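Local coordinates for tryptophane-5-halogenase (Microbispora sp. ATCC PTA-5024, PDB 5UAO), which probably chlorinates carbon 5 of a tryptophan in the precursor of the lanthipeptide NAI-107, as a flavin-dependent halogenase that binds FAD, at residues V70-V75 with H175-R180; R98-L103 with G268-Y273; L264-H269 with E291-G296. All coordinates share one frame; numbering follows the deposited sequence.

Contact 1 (V70-V75 with H175-R180); sequences VGEATV and HMDNAR. With FAD (flavin-adenine dinucleotide), chain E.
Asn178 N donates to Glu72 OE2 at 2.9 Å. It meets this oxygen on its anti side, 27° out of the carboxylate plane. The other oxygen, OE1, bonds to His294 ND1, so both oxygens of this buried carboxylate are held. Glu72 reaches the start of helix 178-191 with an extended chain (chi2 -177°). That position may help to stabilise its negative charge, although Asp177 OD1 lies 4.1 Å from OE2. Asp177 is the N-cap, and its OD2 accepts from Arg180 N. A second bond across the contact is Met176 N to Glu72 O, 2.9 Å, in the carbonyl plane. It goes with a single backbone bridge between Ala73 and His175. A water sits 2.8 Å from Gly71 O and 2.9 Å from Asn178 OD1 and joins the two segments.

Ala73 is gripped by the flavin as well. Its N donates to FAD O4, and its O accepts from FAD N3 at 2.7 Å. This pairs the loop with the pyrimidine edge of the isoalloxazine. Ala73 CB lies between the flavin and His175. It sits at the edge of the His175 ring, near the ring plane, 3.7 Å from CD2. Thr74 CG2 and Met176 CE meet tightly at 3.3 Å, the two side chains crossing at about a right angle. Helix 90-97 and Leu359 of helix 358-372 pack against Met176, while strand 282-288 lies against Ala73 and His175.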
loop_
_atom_site.group_PDB
_atom_site.type_symbol
_atom_site.label_atom_id
_atom_site.label_comp_id
_atom_site.label_asym_id
_atom_site.label_seq_id
_atom_site.Cartn_x
_atom_site.Cartn_y
_atom_site.Cartn_z
ATOM N N VAL A 70 20.245 13.933 21.533
ATOM C CA VAL A 70 20.079 12.512 21.855
ATOM C C VAL A 70 19.742 11.364 20.868
ATOM O O VAL A 70 19.701 10.221 21.326
ATOM C CB VAL A 70 19.053 12.468 22.984
ATOM C CG1 VAL A 70 17.644 12.292 22.429
ATOM C CG2 VAL A 70 19.457 11.460 24.028
ATOM N N GLY A 71 19.530 11.574 19.568
ATOM C CA GLY A 71 19.058 10.489 18.661
ATOM C C GLY A 71 20.194 9.775 17.890
ATOM O O GLY A 71 20.735 10.347 16.907
ATOM N N GLU A 72 20.577 8.565 18.350
ATOM C CA GLU A 72 21.823 7.926 17.907
ATOM C C GLU A 72 21.714 6.582 17.133
ATOM O O GLU A 72 22.684 6.195 16.476
ATOM C CB GLU A 72 22.780 7.770 19.093
ATOM C CG GLU A 72 23.240 9.154 19.588
ATOM C CD GLU A 72 24.258 9.144 20.722
ATOM O OE1 GLU A 72 24.302 8.197 21.510
ATOM O OE2 GLU A 72 24.968 10.125 20.819
ATOM N N ALA A 73 20.586 5.901 17.168
ATOM C CA ALA A 73 20.469 4.636 16.459
ATOM C C ALA A 73 19.584 4.834 15.227
ATOM O O ALA A 73 18.657 5.621 15.274
ATOM C CB ALA A 73 19.877 3.525 17.341
ATOM N N THR A 74 19.813 4.065 14.179
ATOM C CA THR A 74 19.009 4.207 12.974
ATOM C C THR A 74 18.571 2.860 12.433
ATOM O O THR A 74 18.741 1.797 13.060
ATOM C CB THR A 74 19.766 5.027 11.863
ATOM O OG1 THR A 74 20.931 4.313 11.424
ATOM C CG2 THR A 74 20.290 6.290 12.423
ATOM N N VAL A 75 17.981 2.897 11.250
ATOM C CA VAL A 75 17.554 1.675 10.544
ATOM C C VAL A 75 18.337 1.576 9.218
ATOM O O VAL A 75 18.943 2.565 8.758
ATOM C CB VAL A 75 16.025 1.659 10.268
ATOM C CG1 VAL A 75 15.206 1.668 11.526
ATOM C CG2 VAL A 75 15.604 2.778 9.325
ATOM N N HIS A 175 24.958 3.081 14.455
ATOM C CA HIS A 175 24.869 3.915 15.676
ATOM C C HIS A 175 25.893 5.050 15.525
ATOM O O HIS A 175 27.073 4.822 15.112
ATOM C CB HIS A 175 25.236 3.132 16.933
ATOM C CG HIS A 175 24.448 1.900 17.197
ATOM N ND1 HIS A 175 25.043 0.657 17.292
ATOM C CD2 HIS A 175 23.147 1.704 17.523
ATOM C CE1 HIS A 175 24.128 -0.253 17.573
ATOM N NE2 HIS A 175 22.978 0.365 17.751
ATOM N N MET A 176 25.459 6.271 15.829
ATOM C CA MET A 176 26.234 7.506 15.565
ATOM C C MET A 176 26.174 8.456 16.768
ATOM O O MET A 176 25.082 8.891 17.192
ATOM C CB MET A 176 25.704 8.238 14.330
ATOM C CG MET A 176 25.656 7.385 13.080
ATOM S SD MET A 176 24.670 8.123 11.771
ATOM C CE MET A 176 23.046 8.029 12.494
ATOM N N ASP A 177 27.333 8.751 17.328
ATOM C CA ASP A 177 27.471 9.790 18.313
ATOM C C ASP A 177 26.904 11.079 17.810
ATOM O O ASP A 177 27.297 11.582 16.759
ATOM C CB ASP A 177 28.950 9.991 18.652
ATOM C CG ASP A 177 29.158 11.053 19.681
ATOM O OD1 ASP A 177 29.029 10.665 20.853
ATOM O OD2 ASP A 177 29.431 12.248 19.335
ATOM N N ASN A 178 25.932 11.609 18.544
ATOM C CA ASN A 178 25.219 12.741 18.077
ATOM C C ASN A 178 26.013 14.004 17.903
ATOM O O ASN A 178 25.807 14.718 16.922
ATOM C CB ASN A 178 24.033 13.079 18.978
ATOM C CG ASN A 178 23.074 13.936 18.252
ATOM O OD1 ASN A 178 22.482 13.496 17.231
ATOM N ND2 ASN A 178 22.969 15.192 18.667
ATOM N N ALA A 179 26.901 14.292 18.847
ATOM C CA ALA A 179 27.745 15.466 18.714
ATOM C C ALA A 179 28.679 15.344 17.480
ATOM O O ALA A 179 28.733 16.297 16.702
ATOM C CB ALA A 179 28.492 15.787 20.010
ATOM N N ARG A 180 29.275 14.175 17.213
ATOM C CA ARG A 180 30.122 14.048 16.030
ATOM C C ARG A 180 29.305 14.143 14.792
ATOM O O ARG A 180 29.786 14.706 13.809
ATOM C CB ARG A 180 30.932 12.738 15.926
ATOM C CG ARG A 180 32.142 12.657 16.847
ATOM C CD ARG A 180 33.032 11.475 16.545
ATOM N NE ARG A 180 32.466 10.181 16.970
ATOM C CZ ARG A 180 32.588 9.635 18.196
ATOM N NH1 ARG A 180 33.206 10.267 19.182
ATOM N NH2 ARG A 180 32.078 8.446 18.456
HETATM P PA FAD E . 16.222 19.645 17.846
HETATM O O1A FAD E . 17.444 18.727 17.900
HETATM O O2A FAD E . 15.352 19.937 19.083
HETATM O O5B FAD E . 16.617 21.023 17.118
HETATM C C5B FAD E . 15.849 22.210 17.138
HETATM C C4B FAD E . 16.696 23.306 16.517
HETATM O O4B FAD E . 15.737 24.359 16.385
HETATM C C3B FAD E . 17.874 23.865 17.340
HETATM O O3B FAD E . 19.099 24.149 16.493
HETATM C C2B FAD E . 17.319 25.171 17.918
HETATM O O2B FAD E . 18.329 26.215 18.226
HETATM C C1B FAD E . 16.361 25.578 16.798
HETATM N N9A FAD E . 15.362 26.567 17.271
HETATM C C8A FAD E . 14.315 26.330 18.117
HETATM N N7A FAD E . 13.612 27.483 18.297
HETATM C C5A FAD E . 14.240 28.447 17.578
HETATM C C6A FAD E . 14.041 29.880 17.399
HETATM N N6A FAD E . 12.993 30.501 18.018
HETATM N N1A FAD E . 14.873 30.513 16.584
HETATM C C2A FAD E . 15.891 29.904 15.944
HETATM N N3A FAD E . 16.136 28.602 16.092
HETATM C C4A FAD E . 15.351 27.853 16.889
HETATM N N1 FAD E . 15.878 9.257 16.615
HETATM C C2 FAD E . 16.535 8.204 16.022
HETATM O O2 FAD E . 16.572 8.098 14.754
HETATM N N3 FAD E . 17.174 7.260 16.764
HETATM C C4 FAD E . 17.216 7.283 18.112
HETATM O O4 FAD E . 17.824 6.343 18.712
HETATM C C4X FAD E . 16.518 8.415 18.808
HETATM N N5 FAD E . 16.431 8.519 20.164
HETATM C C5X FAD E . 15.793 9.546 20.775
HETATM C C6 FAD E . 15.744 9.588 22.163
HETATM C C7 FAD E . 15.075 10.600 22.826
HETATM C C7M FAD E . 15.023 10.695 24.322
HETATM C C8 FAD E . 14.453 11.679 22.061
HETATM C C8M FAD E . 13.736 12.788 22.802
HETATM C C9 FAD E . 14.492 11.635 20.678
HETATM C C9A FAD E . 15.116 10.605 19.970
HETATM N N10 FAD E . 15.139 10.544 18.533
HETATM C C10 FAD E . 15.830 9.432 17.955
HETATM C "C1'" FAD E . 14.600 11.573 17.590
HETATM C "C2'" FAD E . 15.923 12.347 17.118
HETATM O "O2'" FAD E . 16.517 12.692 18.363
HETATM C "C3'" FAD E . 16.160 13.783 16.527
HETATM O "O3'" FAD E . 17.493 14.417 16.555
HETATM C "C4'" FAD E . 15.639 14.782 17.519
HETATM O "O4'" FAD E . 14.951 14.116 18.620
HETATM C "C5'" FAD E . 14.900 15.828 16.684
HETATM O "O5'" FAD E . 15.809 16.606 15.960
HETATM P P FAD E . 15.239 18.095 15.593
HETATM O O1P FAD E . 13.860 17.997 15.100
HETATM O O2P FAD E . 16.311 18.596 14.633
HETATM O O3P FAD E . 15.076 18.999 16.873
HETATM O O HOH W 1 23.308 10.979 16.135
#

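Contact 2 (R98-L103 with G268-Y273); sequences RPTWKL and GHLKPY
Leu103 meets Pro272, the centre of an inverse gamma turn that leads into strand 274-279 of the seven-stranded mixed sheet. The turn's own bond, Tyr273 N to Lys271 O, is weak. From the Leu103 backbone, N donates to Pro272 O at 2.9 Å. The donor stands above the carbonyl plane, 43° out of it. Leu103 CB lies 3.2 Å from the same oxygen, and CG is 3.4 Å from that oxygen and 4.0 Å from Pro272 CB. The tip atom CD1 packs on Pro272 CB at 3.9 Å. With CG anti to the carbonyl carbon (chi1 -65°), the branch lies obliquely across the proline. Leu148 and Met149 of helix 144-151 also touch Leu103.

Upstream, Thr100 CG2 meets Leu270 CD1 at 4.2 Å, and these side chains cross at about a right angle. Thr100 OG1 is engaged by Pro288 O and His175 ND1. Strand 100-102 also pairs with strand 173-175, so the turn packs beside a small two-stranded sheet.

The Trp101 carbonyl faces the turn. A water lies 2.7 Å from Trp101 O and also near Lys271 O. Trp101 O takes a CH contact from Pro272 CA at 3.4 Å.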
loop_
_atom_site.group_PDB
_atom_site.type_symbol
_atom_site.label_atom_id
_atom_site.label_comp_id
_atom_site.label_asym_id
_atom_site.label_seq_id
_atom_site.Cartn_x
_atom_site.Cartn_y
_atom_site.Cartn_z
ATOM N N ARG A 98 32.730 8.144 13.142
ATOM C CA ARG A 98 33.095 6.951 13.838
ATOM C C ARG A 98 31.891 6.064 14.241
ATOM O O ARG A 98 31.746 5.710 15.383
ATOM C CB ARG A 98 34.021 7.277 15.031
ATOM C CG ARG A 98 35.439 7.739 14.573
ATOM C CD ARG A 98 36.326 8.309 15.692
ATOM N NE ARG A 98 36.007 7.709 16.986
ATOM C CZ ARG A 98 36.170 8.288 18.176
ATOM N NH1 ARG A 98 36.738 9.502 18.275
ATOM N NH2 ARG A 98 35.766 7.630 19.283
ATOM N N PRO A 99 31.127 5.581 13.250
ATOM C CA PRO A 99 29.919 4.835 13.552
ATOM C C PRO A 99 30.251 3.444 14.023
ATOM O O PRO A 99 31.358 2.925 13.738
ATOM C CB PRO A 99 29.244 4.712 12.198
ATOM C CG PRO A 99 30.452 4.645 11.235
ATOM C CD PRO A 99 31.334 5.699 11.807
ATOM N N THR A 100 29.313 2.858 14.769
ATOM C CA THR A 100 29.220 1.431 14.963
ATOM C C THR A 100 28.011 0.833 14.244
ATOM O O THR A 100 27.193 1.553 13.614
ATOM C CB THR A 100 29.130 1.064 16.437
ATOM O OG1 THR A 100 28.022 1.729 16.963
ATOM C CG2 THR A 100 30.353 1.525 17.153
ATOM N N TRP A 101 27.908 -0.483 14.315
ATOM C CA TRP A 101 27.003 -1.200 13.506
ATOM C C TRP A 101 25.879 -1.760 14.339
ATOM O O TRP A 101 26.095 -2.277 15.449
ATOM C CB TRP A 101 27.663 -2.345 12.719
ATOM C CG TRP A 101 28.624 -1.901 11.668
ATOM C CD1 TRP A 101 28.727 -0.683 11.059
ATOM C CD2 TRP A 101 29.688 -2.698 11.161
ATOM N NE1 TRP A 101 29.827 -0.692 10.151
ATOM C CE2 TRP A 101 30.418 -1.916 10.222
ATOM C CE3 TRP A 101 30.096 -4.004 11.415
ATOM C CZ2 TRP A 101 31.512 -2.436 9.497
ATOM C CZ3 TRP A 101 31.167 -4.511 10.694
ATOM C CH2 TRP A 101 31.863 -3.717 9.750
ATOM N N LYS A 102 24.705 -1.707 13.736
ATOM C CA LYS A 102 23.448 -2.221 14.373
ATOM C C LYS A 102 22.817 -3.280 13.449
ATOM O O LYS A 102 22.400 -2.977 12.341
ATOM C CB LYS A 102 22.528 -1.068 14.620
ATOM C CG LYS A 102 21.215 -1.462 15.258
ATOM C CD LYS A 102 20.182 -0.351 15.117
ATOM C CE LYS A 102 18.859 -0.765 15.703
ATOM N NZ LYS A 102 17.842 0.264 15.384
ATOM N N LEU A 103 22.881 -4.536 13.865
ATOM C CA LEU A 103 22.367 -5.678 13.151
ATOM C C LEU A 103 20.901 -5.889 13.530
ATOM O O LEU A 103 20.135 -6.638 12.859
ATOM C CB LEU A 103 23.150 -6.951 13.542
ATOM C CG LEU A 103 24.632 -6.983 13.163
ATOM C CD1 LEU A 103 25.258 -8.316 13.445
ATOM C CD2 LEU A 103 24.752 -6.661 11.705
ATOM N N GLY A 268 35.989 -1.505 25.318
ATOM C CA GLY A 268 36.176 -1.715 23.882
ATOM C C GLY A 268 35.430 -2.867 23.208
ATOM O O GLY A 268 35.607 -3.100 21.996
ATOM N N HIS A 269 34.615 -3.604 23.954
ATOM C CA HIS A 269 33.751 -4.620 23.402
ATOM C C HIS A 269 32.444 -4.007 22.864
ATOM O O HIS A 269 31.626 -3.460 23.646
ATOM C CB HIS A 269 33.512 -5.722 24.467
ATOM C CG HIS A 269 34.803 -6.246 25.032
ATOM N ND1 HIS A 269 35.557 -7.230 24.403
ATOM C CD2 HIS A 269 35.549 -5.823 26.093
ATOM C CE1 HIS A 269 36.673 -7.426 25.085
ATOM N NE2 HIS A 269 36.697 -6.584 26.112
ATOM N N LEU A 270 32.236 -4.063 21.537
ATOM C CA LEU A 270 31.184 -3.268 20.882
ATOM C C LEU A 270 30.071 -4.238 20.474
ATOM O O LEU A 270 30.239 -5.059 19.582
ATOM C CB LEU A 270 31.698 -2.411 19.706
ATOM C CG LEU A 270 32.999 -1.652 19.914
ATOM C CD1 LEU A 270 33.403 -0.896 18.664
ATOM C CD2 LEU A 270 32.873 -0.670 21.066
ATOM N N LYS A 271 28.952 -4.214 21.216
ATOM C CA LYS A 271 27.792 -5.021 20.857
ATOM C C LYS A 271 27.200 -4.580 19.498
ATOM O O LYS A 271 27.020 -3.383 19.254
ATOM C CB LYS A 271 26.716 -4.949 21.965
ATOM C CG LYS A 271 27.147 -5.595 23.264
ATOM C CD LYS A 271 26.181 -5.278 24.416
ATOM C CE LYS A 271 26.279 -3.821 24.865
ATOM N NZ LYS A 271 27.405 -3.469 25.735
ATOM N N PRO A 272 26.958 -5.530 18.589
ATOM C CA PRO A 272 26.470 -5.184 17.237
ATOM C C PRO A 272 24.962 -5.035 17.127
ATOM O O PRO A 272 24.320 -5.573 16.207
ATOM C CB PRO A 272 26.983 -6.365 16.375
ATOM C CG PRO A 272 26.968 -7.523 17.307
ATOM C CD PRO A 272 27.430 -6.939 18.623
ATOM N N TYR A 273 24.410 -4.251 18.037
ATOM C CA TYR A 273 23.022 -4.057 18.148
ATOM C C TYR A 273 22.712 -2.985 19.223
ATOM O O TYR A 273 23.523 -2.658 20.092
ATOM C CB TYR A 273 22.312 -5.415 18.451
ATOM C CG TYR A 273 22.912 -6.156 19.615
ATOM C CD1 TYR A 273 22.644 -5.759 20.953
ATOM C CD2 TYR A 273 23.702 -7.266 19.389
ATOM C CE1 TYR A 273 23.239 -6.433 22.018
ATOM C CE2 TYR A 273 24.284 -7.960 20.424
ATOM C CZ TYR A 273 24.069 -7.556 21.712
ATOM O OH TYR A 273 24.636 -8.254 22.709
HETATM O O HOH W 2 27.331 -1.408 17.673
#

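Contact 3 (L264-H269 with E291-G296); sequences LAHGGH and ESDHLG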
loop_
_atom_site.group_PDB
_atom_site.type_symbol
_atom_site.label_atom_id
_atom_site.label_comp_id
_atom_site.label_asym_id
_atom_site.label_seq_id
_atom_site.Cartn_x
_atom_site.Cartn_y
_atom_site.Cartn_z
ATOM N N LEU A 264 28.310 4.435 29.932
ATOM C CA LEU A 264 28.851 3.306 30.672
ATOM C C LEU A 264 30.034 2.682 29.876
ATOM O O LEU A 264 29.931 2.426 28.679
ATOM C CB LEU A 264 27.768 2.252 30.787
ATOM C CG LEU A 264 28.032 1.006 31.671
ATOM C CD1 LEU A 264 28.240 1.342 33.154
ATOM C CD2 LEU A 264 26.919 -0.014 31.504
ATOM N N ALA A 265 31.139 2.450 30.535
ATOM C CA ALA A 265 32.300 1.877 29.892
ATOM C C ALA A 265 32.004 0.504 29.379
ATOM O O ALA A 265 31.267 -0.221 30.018
ATOM C CB ALA A 265 33.454 1.808 30.883
ATOM N N HIS A 266 32.598 0.118 28.253
ATOM C CA HIS A 266 32.366 -1.249 27.701
ATOM C C HIS A 266 33.651 -2.093 27.472
ATOM O O HIS A 266 33.580 -3.192 26.934
ATOM C CB HIS A 266 31.571 -1.202 26.368
ATOM C CG HIS A 266 32.110 -0.260 25.335
ATOM N ND1 HIS A 266 33.447 0.038 25.228
ATOM C CD2 HIS A 266 31.494 0.456 24.358
ATOM C CE1 HIS A 266 33.635 0.916 24.253
ATOM N NE2 HIS A 266 32.468 1.172 23.700
ATOM N N GLY A 267 34.805 -1.565 27.857
ATOM C CA GLY A 267 36.074 -2.259 27.685
ATOM C C GLY A 267 36.602 -2.275 26.239
ATOM O O GLY A 267 37.593 -2.965 25.965
ATOM N N GLY A 268 35.989 -1.505 25.318
ATOM C CA GLY A 268 36.176 -1.715 23.882
ATOM C C GLY A 268 35.430 -2.867 23.208
ATOM O O GLY A 268 35.607 -3.100 21.996
ATOM N N HIS A 269 34.615 -3.604 23.954
ATOM C CA HIS A 269 33.751 -4.620 23.402
ATOM C C HIS A 269 32.444 -4.007 22.864
ATOM O O HIS A 269 31.626 -3.460 23.646
ATOM C CB HIS A 269 33.512 -5.722 24.467
ATOM C CG HIS A 269 34.803 -6.246 25.032
ATOM N ND1 HIS A 269 35.557 -7.230 24.403
ATOM C CD2 HIS A 269 35.549 -5.823 26.093
ATOM C CE1 HIS A 269 36.673 -7.426 25.085
ATOM N NE2 HIS A 269 36.697 -6.584 26.112
ATOM N N GLU A 291 33.802 4.756 22.002
ATOM C CA GLU A 291 34.411 5.196 23.270
ATOM C C GLU A 291 33.667 4.635 24.509
ATOM O O GLU A 291 34.300 4.387 25.501
ATOM C CB GLU A 291 34.620 6.740 23.316
ATOM C CG GLU A 291 33.384 7.624 23.323
ATOM C CD GLU A 291 32.738 7.882 21.916
ATOM O OE1 GLU A 291 33.267 7.330 20.865
ATOM O OE2 GLU A 291 31.660 8.610 21.889
ATOM N N SER A 292 32.364 4.396 24.423
ATOM C CA SER A 292 31.533 3.895 25.521
ATOM C C SER A 292 30.096 3.500 25.067
ATOM O O SER A 292 29.709 3.778 23.948
ATOM C CB SER A 292 31.400 4.963 26.582
ATOM O OG SER A 292 30.651 6.056 26.062
ATOM N N ASP A 293 29.352 2.852 25.944
ATOM C CA ASP A 293 27.927 2.607 25.759
ATOM C C ASP A 293 27.160 3.875 26.173
ATOM O O ASP A 293 27.407 4.445 27.238
ATOM C CB ASP A 293 27.462 1.416 26.535
ATOM C CG ASP A 293 27.817 0.087 25.880
ATOM O OD1 ASP A 293 28.030 0.019 24.663
ATOM O OD2 ASP A 293 27.734 -0.947 26.562
ATOM N N HIS A 294 26.252 4.328 25.283
ATOM C CA HIS A 294 25.338 5.427 25.561
ATOM C C HIS A 294 23.971 4.836 25.982
ATOM O O HIS A 294 23.369 4.011 25.295
ATOM C CB HIS A 294 25.181 6.312 24.384
ATOM C CG HIS A 294 26.394 7.099 24.057
ATOM N ND1 HIS A 294 26.371 8.129 23.147
ATOM C CD2 HIS A 294 27.660 7.050 24.534
ATOM C CE1 HIS A 294 27.555 8.725 23.116
ATOM N NE2 HIS A 294 28.374 8.017 23.868
ATOM N N LEU A 295 23.504 5.259 27.140
ATOM C CA LEU A 295 22.296 4.700 27.707
ATOM C C LEU A 295 21.223 5.780 27.898
ATOM O O LEU A 295 21.524 6.954 28.111
ATOM C CB LEU A 295 22.633 4.036 29.051
ATOM C CG LEU A 295 23.101 2.605 28.966
ATOM C CD1 LEU A 295 24.473 2.463 28.384
ATOM C CD2 LEU A 295 23.154 2.050 30.374
ATOM N N GLY A 296 19.962 5.336 27.909
ATOM C CA GLY A 296 18.859 6.204 28.279
ATOM C C GLY A 296 17.662 5.452 28.823
ATOM O O GLY A 296 17.112 4.563 28.168
HETATM O O HOH W 3 34.273 2.575 27.631
HETATM O O HOH W 4 29.068 -2.344 23.601
#
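Leu264 and Asp293 form an antiparallel hydrogen-bonded pair where strands 258-264 and 293-299 of the seven-stranded mixed sheet run side by side. Beyond Leu264 the chain leaves the sheet and makes a type I' turn from His266 to His269.

The backbone bonds are reciprocal. Leu264 N donates to Asp293 O and Asp293 N to Leu264 O, both at 2.8 Å. Within the turn, His269 N donates to His266 O.

The polar side-chain bonds centre on His266. Its ND1 accepts from Gly268 N at 3.0 Å, with the donor tilted 29° from the ring plane. NE2 bonds to Thr289 O. Both ring nitrogens are thus engaged, which fixes the rotation of the ring and suggests that NE2 carries a proton. Asp293 OD2 forms a salt bridge with Lys271 NZ.

The ring contacts come from two directions. Ser292 CA lies over one face of His266, 3.7 Å from the centroid, in a CH-pi contact. Asp293 OD1 lies at the ring edge, 3.5 Å from CD2, and the carboxylate stands nearly perpendicular to the ring (84°). His266 CG sits between its backbone N and carbonyl carbon (chi1 51°), which places the ring over the Ser292 backbone, just ahead of the strand.

Apolar packing is limited. Leu264 CB meets Leu295 CD1 at 4.1 Å on the face that also carries Asp293. Phe317 and Val320 touch Leu295 as well.

Two waters bridge the segments. One accepts from His266 N and donates to Glu291 O. The other donates to His269 O and to Asp293 OD1, at 2.8 Å from each oxygen.

Overall arrangement
The three contacts touch one another, and contact 1 binds the flavin while contact 3 lies farther out. The centres of contacts 2 and 3 lie about 10 Å apart, those of contacts 1 and 2 about 12 Å, and those of contacts 1 and 3 about 14 Å. Along the chain, contacts 1 and 2 interleave, contact 3 follows contact 1, and contacts 2 and 3 share Gly268 and His269. The two-stranded sheet 100-102/173-175 joins contacts 1 and 2, where Lys102 also bonds to Thr74. Glu291 of contact 3 forms salt bridges with Arg98 and Arg180. Polar links run from the FAD-binding loop 70-75 to the start of strand 293-299, directly through Glu72 and His294.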